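Local coordinates for possible metal-dependent hydrolase (Veillonella parvula, PDB 3RPC), which is probably a metal-dependent hydrolase of the metallo-beta-lactamase superfamily, binding two zinc ions at what is presumably its active site, at residues 154-168 and 178-190. Residues are numbered along the deposited sequence; the frame is centred on the assembly and turned at random.
Sequences IFEAADEPTVYLVGD and ALLRFDPNVIIMN. With ZN (zinc ion), chain E; ZN (zinc ion), chain F.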
loop_
_atom_site.group_PDB
_atom_site.type_symbol
_atom_site.label_atom_id
_atom_site.label_comp_id
_atom_site.label_asym_id
_atom_site.label_seq_id
_atom_site.Cartn_x
_atom_site.Cartn_y
_atom_site.Cartn_z
ATOM N N ILE A 154 -2.730 -3.707 -12.924
ATOM C CA ILE A 154 -2.471 -4.944 -13.649
ATOM C C ILE A 154 -3.656 -5.201 -14.588
ATOM O O ILE A 154 -4.809 -5.168 -14.155
ATOM C CB ILE A 154 -2.302 -6.127 -12.661
ATOM C CG1 ILE A 154 -0.902 -6.097 -12.028
ATOM C CG2 ILE A 154 -2.552 -7.459 -13.355
ATOM C CD1 ILE A 154 0.205 -6.573 -12.955
ATOM N N PHE A 155 -3.377 -5.385 -15.877
ATOM C CA PHE A 155 -4.422 -5.733 -16.848
ATOM C C PHE A 155 -4.252 -7.203 -17.247
ATOM O O PHE A 155 -3.181 -7.605 -17.704
ATOM C CB PHE A 155 -4.332 -4.881 -18.127
ATOM C CG PHE A 155 -4.441 -3.394 -17.906
ATOM C CD1 PHE A 155 -5.621 -2.720 -18.200
ATOM C CD2 PHE A 155 -3.359 -2.662 -17.449
ATOM C CE1 PHE A 155 -5.716 -1.348 -18.031
ATOM C CE2 PHE A 155 -3.448 -1.284 -17.274
ATOM C CZ PHE A 155 -4.631 -0.626 -17.558
ATOM N N GLU A 156 -5.302 -7.999 -17.069
ATOM C CA GLU A 156 -5.291 -9.406 -17.457
ATOM C C GLU A 156 -6.439 -9.692 -18.411
ATOM O O GLU A 156 -7.518 -9.123 -18.272
ATOM C CB GLU A 156 -5.441 -10.301 -16.232
ATOM C CG GLU A 156 -4.287 -10.213 -15.265
ATOM C CD GLU A 156 -4.534 -11.008 -13.998
ATOM O OE1 GLU A 156 -5.715 -11.239 -13.659
ATOM O OE2 GLU A 156 -3.553 -11.410 -13.347
ATOM N N ALA A 157 -6.208 -10.578 -19.374
ATOM C CA ALA A 157 -7.274 -11.021 -20.274
ATOM C C ALA A 157 -6.870 -12.341 -20.915
ATOM O O ALA A 157 -5.680 -12.634 -21.041
ATOM C CB ALA A 157 -7.559 -9.963 -21.341
ATOM N N ALA A 158 -7.856 -13.134 -21.323
ATOM C CA ALA A 158 -7.589 -14.463 -21.865
ATOM C C ALA A 158 -6.672 -14.425 -23.079
ATOM O O ALA A 158 -6.944 -13.715 -24.049
ATOM C CB ALA A 158 -8.898 -15.158 -22.221
ATOM N N ASP A 159 -5.575 -15.182 -23.011
ATOM C CA ASP A 159 -4.658 -15.336 -24.140
ATOM C C ASP A 159 -3.937 -14.047 -24.498
ATOM O O ASP A 159 -3.398 -13.916 -25.599
ATOM C CB ASP A 159 -5.408 -15.867 -25.361
ATOM C CG ASP A 159 -6.167 -17.138 -25.061
ATOM O OD1 ASP A 159 -5.576 -18.053 -24.447
ATOM O OD2 ASP A 159 -7.357 -17.217 -25.423
ATOM N N GLU A 160 -3.920 -13.104 -23.561
ATOM C CA GLU A 160 -3.238 -11.839 -23.773
ATOM C C GLU A 160 -2.112 -11.704 -22.756
ATOM O O GLU A 160 -2.189 -12.272 -21.669
ATOM C CB GLU A 160 -4.216 -10.671 -23.604
ATOM C CG GLU A 160 -5.433 -10.710 -24.523
ATOM C CD GLU A 160 -5.042 -10.571 -25.978
ATOM O OE1 GLU A 160 -3.910 -10.109 -26.245
ATOM O OE2 GLU A 160 -5.856 -10.933 -26.854
ATOM N N PRO A 161 -1.064 -10.940 -23.097
ATOM C CA PRO A 161 -0.022 -10.686 -22.101
ATOM C C PRO A 161 -0.608 -9.925 -20.927
ATOM O O PRO A 161 -1.427 -9.030 -21.113
ATOM C CB PRO A 161 0.982 -9.797 -22.855
ATOM C CG PRO A 161 0.181 -9.171 -23.966
ATOM C CD PRO A 161 -0.820 -10.225 -24.366
ATOM N N THR A 162 -0.202 -10.296 -19.720
ATOM C CA THR A 162 -0.555 -9.519 -18.551
ATOM C C THR A 162 0.314 -8.273 -18.551
ATOM O O THR A 162 1.530 -8.360 -18.698
ATOM C CB THR A 162 -0.329 -10.327 -17.280
ATOM O OG1 THR A 162 -1.271 -11.404 -17.247
ATOM C CG2 THR A 162 -0.506 -9.450 -16.044
ATOM N N VAL A 163 -0.326 -7.118 -18.415
ATOM C CA VAL A 163 0.356 -5.834 -18.478
ATOM C C VAL A 163 0.355 -5.165 -17.109
ATOM O O VAL A 163 -0.698 -5.006 -16.491
ATOM C CB VAL A 163 -0.331 -4.900 -19.493
ATOM C CG1 VAL A 163 0.370 -3.556 -19.546
ATOM C CG2 VAL A 163 -0.369 -5.554 -20.871
ATOM N N TYR A 164 1.541 -4.764 -16.642
ATOM C CA TYR A 164 1.675 -4.078 -15.358
ATOM C C TYR A 164 2.021 -2.622 -15.623
ATOM O O TYR A 164 3.144 -2.308 -16.022
ATOM C CB TYR A 164 2.778 -4.742 -14.516
ATOM C CG TYR A 164 3.006 -4.172 -13.127
ATOM C CD1 TYR A 164 2.074 -3.337 -12.504
ATOM C CD2 TYR A 164 4.174 -4.474 -12.434
ATOM C CE1 TYR A 164 2.306 -2.832 -11.214
ATOM C CE2 TYR A 164 4.410 -3.975 -11.177
ATOM C CZ TYR A 164 3.490 -3.153 -10.569
ATOM O OH TYR A 164 3.769 -2.676 -9.298
ATOM N N LEU A 165 1.045 -1.739 -15.432
ATOM C CA LEU A 165 1.268 -0.301 -15.456
ATOM C C LEU A 165 1.704 0.071 -14.045
ATOM O O LEU A 165 0.899 0.139 -13.124
ATOM C CB LEU A 165 -0.034 0.408 -15.831
ATOM C CG LEU A 165 -0.035 1.928 -15.878
ATOM C CD1 LEU A 165 0.678 2.433 -17.123
ATOM C CD2 LEU A 165 -1.487 2.421 -15.868
ATOM N N VAL A 166 3.001 0.281 -13.858
ATOM C CA VAL A 166 3.532 0.372 -12.498
ATOM C C VAL A 166 3.079 1.641 -11.768
ATOM O O VAL A 166 2.794 1.617 -10.558
ATOM C CB VAL A 166 5.060 0.292 -12.506
ATOM C CG1 VAL A 166 5.610 0.367 -11.071
ATOM C CG2 VAL A 166 5.503 -1.005 -13.174
ATOM N N GLY A 167 3.023 2.749 -12.506
ATOM C CA GLY A 167 2.561 4.013 -11.958
ATOM C C GLY A 167 3.640 4.858 -11.299
ATOM O O GLY A 167 4.825 4.514 -11.314
ATOM N N ASP A 168 3.219 5.981 -10.725
ATOM C CA ASP A 168 4.133 6.896 -10.045
ATOM C C ASP A 168 4.473 6.389 -8.643
ATOM O O ASP A 168 3.874 6.809 -7.652
ATOM C CB ASP A 168 3.529 8.307 -9.980
ATOM C CG ASP A 168 3.841 9.151 -11.216
ATOM O OD1 ASP A 168 4.257 8.592 -12.247
ATOM O OD2 ASP A 168 3.672 10.386 -11.148
ATOM N N ALA A 178 3.173 -7.166 -6.645
ATOM C CA ALA A 178 2.501 -7.264 -7.934
ATOM C C ALA A 178 3.270 -8.167 -8.890
ATOM O O ALA A 178 2.673 -8.976 -9.604
ATOM C CB ALA A 178 2.292 -5.888 -8.543
ATOM N N LEU A 179 4.592 -8.034 -8.900
ATOM C CA LEU A 179 5.425 -8.815 -9.806
ATOM C C LEU A 179 5.292 -10.315 -9.555
ATOM O O LEU A 179 5.152 -11.103 -10.491
ATOM C CB LEU A 179 6.898 -8.387 -9.685
ATOM C CG LEU A 179 7.223 -6.987 -10.225
ATOM C CD1 LEU A 179 8.660 -6.598 -9.891
ATOM C CD2 LEU A 179 6.990 -6.890 -11.726
ATOM N N LEU A 180 5.332 -10.716 -8.288
ATOM C CA LEU A 180 5.283 -12.134 -7.977
ATOM C C LEU A 180 3.865 -12.701 -8.104
ATOM O O LEU A 180 3.672 -13.811 -8.604
ATOM C CB LEU A 180 5.855 -12.389 -6.579
ATOM C CG LEU A 180 5.906 -13.855 -6.133
ATOM C CD1 LEU A 180 6.843 -14.671 -7.016
ATOM C CD2 LEU A 180 6.331 -13.952 -4.675
ATOM N N ARG A 181 2.871 -11.934 -7.672
ATOM C CA ARG A 181 1.496 -12.426 -7.688
ATOM C C ARG A 181 0.926 -12.574 -9.089
ATOM O O ARG A 181 0.195 -13.523 -9.366
ATOM C CB ARG A 181 0.592 -11.526 -6.849
ATOM C CG ARG A 181 0.911 -11.608 -5.378
ATOM C CD ARG A 181 0.289 -10.485 -4.582
ATOM N NE ARG A 181 0.751 -10.545 -3.195
ATOM C CZ ARG A 181 0.322 -9.745 -2.226
ATOM N NH1 ARG A 181 -0.578 -8.809 -2.490
ATOM N NH2 ARG A 181 0.810 -9.879 -0.995
ATOM N N PHE A 182 1.264 -11.642 -9.974
ATOM C CA PHE A 182 0.610 -11.581 -11.281
ATOM C C PHE A 182 1.534 -11.854 -12.467
ATOM O O PHE A 182 1.071 -11.965 -13.607
ATOM C CB PHE A 182 -0.119 -10.239 -11.435
ATOM C CG PHE A 182 -1.048 -9.944 -10.299
ATOM C CD1 PHE A 182 -2.143 -10.755 -10.066
ATOM C CD2 PHE A 182 -0.814 -8.875 -9.443
ATOM C CE1 PHE A 182 -2.993 -10.507 -9.003
ATOM C CE2 PHE A 182 -1.661 -8.618 -8.386
ATOM C CZ PHE A 182 -2.752 -9.435 -8.164
ATOM N N ASP A 183 2.831 -11.971 -12.192
ATOM C CA ASP A 183 3.830 -12.311 -13.205
ATOM C C ASP A 183 3.563 -11.633 -14.542
ATOM O O ASP A 183 3.328 -12.307 -15.552
ATOM C CB ASP A 183 3.898 -13.828 -13.412
ATOM C CG ASP A 183 5.082 -14.248 -14.263
ATOM O OD1 ASP A 183 6.142 -13.590 -14.182
ATOM O OD2 ASP A 183 4.956 -15.238 -15.013
ATOM N N PRO A 184 3.604 -10.295 -14.557
ATOM C CA PRO A 184 3.334 -9.568 -15.802
ATOM C C PRO A 184 4.331 -9.870 -16.919
ATOM O O PRO A 184 5.535 -10.038 -16.669
ATOM C CB PRO A 184 3.419 -8.094 -15.386
ATOM C CG PRO A 184 4.255 -8.096 -14.128
ATOM C CD PRO A 184 3.934 -9.394 -13.437
ATOM N N ASN A 185 3.808 -9.926 -18.140
ATOM C CA ASN A 185 4.604 -10.165 -19.338
ATOM C C ASN A 185 5.066 -8.866 -19.984
ATOM O O ASN A 185 6.021 -8.861 -20.760
ATOM C CB ASN A 185 3.785 -10.982 -20.341
ATOM C CG ASN A 185 3.147 -12.198 -19.705
ATOM O OD1 ASN A 185 1.933 -12.258 -19.548
ATOM N ND2 ASN A 185 3.967 -13.168 -19.315
ATOM N N VAL A 186 4.368 -7.774 -19.668
ATOM C CA VAL A 186 4.706 -6.436 -20.159
ATOM C C VAL A 186 4.683 -5.498 -18.967
ATOM O O VAL A 186 3.728 -5.522 -18.187
ATOM C CB VAL A 186 3.688 -5.947 -21.211
ATOM C CG1 VAL A 186 4.020 -4.519 -21.681
ATOM C CG2 VAL A 186 3.650 -6.906 -22.389
ATOM N N ILE A 187 5.729 -4.693 -18.805
ATOM C CA ILE A 187 5.840 -3.830 -17.635
ATOM C C ILE A 187 6.128 -2.403 -18.072
ATOM O O ILE A 187 7.191 -2.125 -18.628
ATOM C CB ILE A 187 6.950 -4.343 -16.690
ATOM C CG1 ILE A 187 6.660 -5.804 -16.310
ATOM C CG2 ILE A 187 7.078 -3.447 -15.452
ATOM C CD1 ILE A 187 7.790 -6.470 -15.508
ATOM N N ILE A 188 5.170 -1.509 -17.841
ATOM C CA ILE A 188 5.288 -0.119 -18.260
ATOM C C ILE A 188 5.693 0.695 -17.032
ATOM O O ILE A 188 4.942 0.760 -16.055
ATOM C CB ILE A 188 3.950 0.399 -18.836
ATOM C CG1 ILE A 188 3.520 -0.460 -20.026
ATOM C CG2 ILE A 188 4.074 1.850 -19.259
ATOM C CD1 ILE A 188 2.073 -0.230 -20.447
HETATM N N MSE A 189 6.885 1.294 -17.087
HETATM C CA MSE A 189 7.510 1.943 -15.934
HETATM C C MSE A 189 7.729 3.428 -16.161
HETATM O O MSE A 189 8.126 3.839 -17.255
HETATM C CB MSE A 189 8.891 1.330 -15.682
HETATM C CG MSE A 189 8.935 -0.180 -15.600
HETATM SE SE MSE A 189 10.795 -0.760 -15.425
HETATM C CE MSE A 189 11.264 0.125 -13.744
ATOM N N ASN A 190 7.476 4.226 -15.130
ATOM C CA ASN A 190 7.729 5.661 -15.166
ATOM C C ASN A 190 9.141 5.930 -14.659
ATOM O O ASN A 190 9.392 5.894 -13.451
ATOM C CB ASN A 190 6.688 6.387 -14.313
ATOM C CG ASN A 190 5.301 6.326 -14.936
ATOM O OD1 ASN A 190 5.169 6.069 -16.139
ATOM N ND2 ASN A 190 4.263 6.567 -14.135
HETATM ZN ZN ZN E . 2.482 11.945 -9.789
HETATM ZN ZN ZN F . 4.006 11.764 -12.750
HETATM O O HOH W 1 -1.350 -12.676 -14.721
HETATM O O HOH W 2 6.855 3.159 -12.608
HETATM O O HOH W 3 3.784 3.110 -15.194
HETATM O O HOH W 4 3.070 13.214 -11.224
HETATM O O HOH W 5 6.114 12.558 -11.527
#
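Tyr164 and the strand 186-190 make the centre of this parallel pairing: Tyr164 N donates to Val186 O at 2.8 Å, and Tyr164 O accepts from Ile188 N. Strands 163-165 and 186-190 run 12° apart, and a further bond from Val166 N to Ile188 O extends the pairing. At the N-terminal ends of the strands, Thr162 O is gripped twice, by Asn185 N and Val186 N, while Thr162 N donates to a lone pair of Asn185 OD1 at 2.9 Å, in the carbonyl plane.

On one face of the sheet Val163 lies alongside Val186 and its CG1 meets Ile188 CD1 at 3.8 Å. On the other, Tyr164 reaches under helix 173-182 with CG anti to its backbone N (chi1 -178°): Leu179 CD2 comes to the ring edge, Ala178 CB sits 3.6 Å from Tyr164 CZ, and Val166 CG2 covers one face. Pro184 CB packs 3.5 Å from Tyr164 CB. Nearby, Ile154 CG1 touches Phe182 CD2, and Glu156 OE2 approaches Phe182 CD1, with the carboxylate plane turned steeply (79°) against the ring; Glu156 OE1 is held by Arg126, while a water joins OE2 to Thr162 OG1 and Phe182 O.

At the far end Asp168 OD2 bridges both zinc ions, 2.1 Å from the chain F zinc and 2.4 Å from the chain E zinc, leaving OD1 for a weak bond from Asn190 ND2, which probably helps orient the carboxylate.

Strand 163-165, helix 173-182 and strand 186-190 form a beta-alpha-beta crossover, whose first strand leads on to the dinuclear site completed by His72, His74, Asp76, His77, His132 and His226. Antiparallel strand 152-156 flanks it on one side and parallel strand 221-225 on the other, and helix 207-216 packs against Leu179, Ile187 and Met189.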